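Local coordinates for protein autolysin E (Staphylococcus aureus, PDB 4PI8) that probably hydrolyses glycosidic bonds of the NAG-NAM polymers of peptidoglycan, acting as a cell-wall glycosidase, at residues Y94-H104 / A164-F172. The protein carries 1 engineered substitution. Sequence-based numbering, arbitrary orientation.
With AMU (N-acetyl-beta-muramic acid), chain B.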
# COMPACT_ATOMS: atom_id res chain seq x y z
N TYR A 94 9.27 -8.25 -9.95
CA TYR A 94 9.58 -7.97 -8.56
C TYR A 94 8.99 -8.94 -7.59
O TYR A 94 9.22 -8.79 -6.38
CB TYR A 94 9.22 -6.53 -8.20
CG TYR A 94 9.98 -5.53 -9.02
CD1 TYR A 94 11.37 -5.46 -8.94
CD2 TYR A 94 9.36 -4.67 -9.91
CE1 TYR A 94 12.09 -4.58 -9.76
CE2 TYR A 94 10.10 -3.80 -10.68
CZ TYR A 94 11.44 -3.79 -10.61
OH TYR A 94 12.22 -2.94 -11.36
N GLU A 95 8.23 -9.94 -8.04
CA GLU A 95 7.59 -10.91 -7.17
C GLU A 95 6.69 -10.19 -6.16
O GLU A 95 6.87 -10.26 -4.97
CB GLU A 95 8.60 -11.88 -6.50
CG GLU A 95 7.94 -13.10 -5.97
CD GLU A 95 8.87 -14.06 -5.26
OE1 GLU A 95 10.03 -13.64 -5.12
OE2 GLU A 95 8.40 -15.11 -4.81
N VAL A 96 5.67 -9.55 -6.72
CA VAL A 96 4.70 -8.78 -5.92
C VAL A 96 3.31 -9.21 -6.38
O VAL A 96 2.99 -9.12 -7.58
CB VAL A 96 4.84 -7.31 -6.16
CG1 VAL A 96 3.81 -6.52 -5.40
CG2 VAL A 96 6.21 -6.79 -5.71
N ASN A 97 2.50 -9.67 -5.44
CA ASN A 97 1.10 -10.14 -5.71
C ASN A 97 0.32 -9.09 -6.52
O ASN A 97 0.18 -7.97 -6.03
CB ASN A 97 0.47 -10.48 -4.38
CG ASN A 97 -0.95 -10.95 -4.47
OD1 ASN A 97 -1.79 -10.34 -5.14
ND2 ASN A 97 -1.31 -11.91 -3.65
N VAL A 98 -0.14 -9.44 -7.71
CA VAL A 98 -0.71 -8.40 -8.58
C VAL A 98 -2.09 -7.96 -8.08
O VAL A 98 -2.50 -6.81 -8.35
CB VAL A 98 -0.80 -8.84 -10.07
CG1 VAL A 98 -1.89 -9.89 -10.30
CG2 VAL A 98 -0.92 -7.67 -10.99
N ILE A 99 -2.81 -8.84 -7.40
CA ILE A 99 -4.10 -8.41 -6.84
C ILE A 99 -3.88 -7.37 -5.73
O ILE A 99 -4.62 -6.38 -5.63
CB ILE A 99 -4.97 -9.58 -6.45
CG1 ILE A 99 -5.50 -10.32 -7.68
CG2 ILE A 99 -6.10 -9.13 -5.55
CD1 ILE A 99 -6.20 -11.62 -7.40
N TYR A 100 -2.88 -7.60 -4.88
CA TYR A 100 -2.49 -6.62 -3.91
C TYR A 100 -2.10 -5.34 -4.61
O TYR A 100 -2.55 -4.25 -4.22
CB TYR A 100 -1.32 -7.16 -3.06
CG TYR A 100 -0.48 -6.04 -2.52
CD1 TYR A 100 -0.98 -5.12 -1.62
CD2 TYR A 100 0.80 -5.82 -3.03
CE1 TYR A 100 -0.24 -4.03 -1.24
CE2 TYR A 100 1.57 -4.74 -2.64
CZ TYR A 100 1.01 -3.82 -1.81
OH TYR A 100 1.75 -2.69 -1.49
N LEU A 101 -1.28 -5.41 -5.66
CA LEU A 101 -0.75 -4.22 -6.29
C LEU A 101 -1.89 -3.37 -6.88
O LEU A 101 -1.93 -2.13 -6.69
CB LEU A 101 0.26 -4.57 -7.37
CG LEU A 101 1.22 -3.50 -7.80
CD1 LEU A 101 2.11 -3.00 -6.67
CD2 LEU A 101 2.04 -4.07 -8.95
N VAL A 102 -2.81 -4.01 -7.57
CA VAL A 102 -3.97 -3.34 -8.13
C VAL A 102 -4.76 -2.73 -7.02
O VAL A 102 -5.23 -1.58 -7.11
CB VAL A 102 -4.83 -4.31 -8.97
CG1 VAL A 102 -6.21 -3.71 -9.23
CG2 VAL A 102 -4.08 -4.65 -10.30
N SER A 103 -5.07 -3.53 -5.96
CA SER A 103 -5.89 -3.03 -4.87
C SER A 103 -5.30 -1.84 -4.18
O SER A 103 -6.00 -0.86 -3.85
CB SER A 103 -6.22 -4.17 -3.87
OG SER A 103 -6.86 -5.28 -4.51
N HIS A 104 -4.01 -1.86 -3.91
CA HIS A 104 -3.29 -0.75 -3.33
C HIS A 104 -3.43 0.46 -4.24
O HIS A 104 -3.77 1.57 -3.75
CB HIS A 104 -1.86 -1.17 -3.06
CG HIS A 104 -1.04 -0.17 -2.31
ND1 HIS A 104 0.19 -0.46 -1.82
CD2 HIS A 104 -1.29 1.13 -2.00
CE1 HIS A 104 0.68 0.59 -1.21
NE2 HIS A 104 -0.20 1.57 -1.30
N ALA A 164 5.93 -0.83 -7.59
CA ALA A 164 6.24 -2.20 -7.26
C ALA A 164 7.66 -2.39 -6.81
O ALA A 164 7.97 -3.14 -5.85
CB ALA A 164 5.90 -3.15 -8.43
N LYS A 165 8.59 -1.80 -7.55
CA LYS A 165 9.99 -1.89 -7.20
C LYS A 165 10.26 -1.35 -5.78
O LYS A 165 10.98 -1.99 -4.99
CB LYS A 165 10.84 -1.11 -8.21
CG LYS A 165 12.34 -1.21 -7.95
CD LYS A 165 13.17 -0.34 -8.93
CE LYS A 165 14.64 -0.49 -8.58
NZ LYS A 165 15.45 0.41 -9.46
N PHE A 166 9.65 -0.21 -5.49
CA PHE A 166 9.77 0.42 -4.16
C PHE A 166 9.19 -0.53 -3.07
O PHE A 166 9.84 -0.80 -2.03
CB PHE A 166 9.05 1.71 -4.14
CG PHE A 166 8.96 2.36 -2.76
CD1 PHE A 166 10.00 3.13 -2.27
CD2 PHE A 166 7.85 2.17 -1.97
CE1 PHE A 166 9.89 3.74 -1.01
CE2 PHE A 166 7.76 2.78 -0.73
CZ PHE A 166 8.79 3.55 -0.27
N ILE A 167 7.97 -1.08 -3.28
CA ILE A 167 7.38 -1.95 -2.28
C ILE A 167 8.24 -3.16 -2.02
O ILE A 167 8.53 -3.54 -0.89
CB ILE A 167 5.94 -2.30 -2.71
CG1 ILE A 167 5.05 -1.05 -2.71
CG2 ILE A 167 5.37 -3.40 -1.83
CD1 ILE A 167 3.85 -1.11 -3.57
N ARG A 168 8.72 -3.78 -3.10
CA ARG A 168 9.60 -4.91 -2.95
C ARG A 168 10.88 -4.54 -2.19
O ARG A 168 11.28 -5.22 -1.25
CB ARG A 168 9.93 -5.52 -4.34
CG ARG A 168 11.17 -6.44 -4.42
CD ARG A 168 11.20 -7.61 -3.46
NE ARG A 168 10.18 -8.60 -3.70
CZ ARG A 168 9.99 -9.66 -2.96
NH1 ARG A 168 9.06 -10.54 -3.18
NH2 ARG A 168 10.84 -9.84 -1.92
N ASN A 169 11.56 -3.51 -2.69
CA ASN A 169 12.92 -3.20 -2.16
C ASN A 169 12.87 -2.62 -0.79
O ASN A 169 13.79 -2.90 -0.01
CB ASN A 169 13.64 -2.28 -3.10
CG ASN A 169 14.14 -3.00 -4.33
OD1 ASN A 169 14.29 -4.18 -4.32
ND2 ASN A 169 14.39 -2.25 -5.37
N GLU A 170 11.85 -1.83 -0.46
CA GLU A 170 11.84 -1.14 0.82
C GLU A 170 11.00 -1.79 1.90
O GLU A 170 11.28 -1.62 3.07
CB GLU A 170 11.41 0.31 0.68
CG GLU A 170 12.26 1.03 -0.36
CD GLU A 170 13.75 0.97 -0.07
OE1 GLU A 170 14.14 1.11 1.13
OE2 GLU A 170 14.50 0.78 -1.06
N TYR A 171 9.95 -2.54 1.54
CA TYR A 171 9.08 -3.21 2.48
C TYR A 171 9.31 -4.71 2.47
O TYR A 171 9.63 -5.34 3.52
CB TYR A 171 7.59 -2.81 2.27
CG TYR A 171 7.35 -1.44 2.82
CD1 TYR A 171 7.69 -0.30 2.09
CD2 TYR A 171 6.84 -1.26 4.10
CE1 TYR A 171 7.54 0.99 2.60
CE2 TYR A 171 6.72 0.04 4.62
CZ TYR A 171 7.06 1.12 3.87
OH TYR A 171 6.93 2.38 4.42
N PHE A 172 9.13 -5.38 1.32
CA PHE A 172 9.22 -6.82 1.34
C PHE A 172 10.64 -7.31 1.75
O PHE A 172 10.79 -8.28 2.46
CB PHE A 172 8.81 -7.47 0.02
CG PHE A 172 7.39 -7.22 -0.41
CD1 PHE A 172 6.44 -6.72 0.45
CD2 PHE A 172 7.00 -7.61 -1.66
CE1 PHE A 172 5.13 -6.61 0.06
CE2 PHE A 172 5.69 -7.52 -2.03
CZ PHE A 172 4.73 -7.01 -1.20
C1 AMU B . 3.26 7.87 4.75
C2 AMU B . 4.63 7.58 4.20
C3 AMU B . 5.58 7.21 5.35
C4 AMU B . 5.53 8.34 6.40
C5 AMU B . 4.11 8.66 6.74
C6 AMU B . 4.02 9.80 7.76
C7 AMU B . 5.34 6.36 2.14
C8 AMU B . 5.23 5.05 1.40
C9 AMU B . 7.34 5.63 4.86
C10 AMU B . 8.30 5.42 3.76
C11 AMU B . 7.95 5.27 6.22
O1 AMU B . 2.37 8.26 3.71
O3 AMU B . 6.91 7.00 4.88
O4 AMU B . 6.28 7.83 7.52
O5 AMU B . 3.39 9.02 5.59
O6 AMU B . 2.69 10.00 8.25
O7 AMU B . 5.96 7.30 1.67
O10 AMU B . 8.41 4.28 3.23
O11 AMU B . 9.05 6.42 3.39
N2 AMU B . 4.61 6.44 3.24
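Y94 and R168 carry this contact, in which an arginine of one helix fastens the turn that links two others. Y94 lays one face of its ring along helix 156-172: K165 CB sits 3.9 Å from the ring centroid, a CH-pi contact, while K165 CG and CD run on beside the phenol oxygen. R168, bent at chi2 and chi3 (55° and 66°), curls its guanidinium back to the backbone of the turn. R168 NE meets Y94 O at 2.9 Å, almost head-on to the carbonyl, and its NH1 reaches E95 O at 2.8 Å. The carbonyls of the last helical residue and of the one that follows are thus gripped by one flat group, with the edge of the F172 ring, at CD2, over the rim of one face and NH2 paired with E173. The E95 carboxylate adds only a long, charge-only salt bridge. Deeper in, I167 points its CD1 at Y100 OH (3.4 Å), a hydroxyl hydrogen-bonded to H104 ND1, and V96 CG2 packs 3.8 Å from F172 CE2. From the same helix, but away from 94-104, Y171 OH donates to O10 of the bound muramic acid (2.7 Å). The helices, crossing at 112°, meet through side chains in the helical core of this lysozyme-clan glucosaminidase domain, beside its glycan-binding pocket.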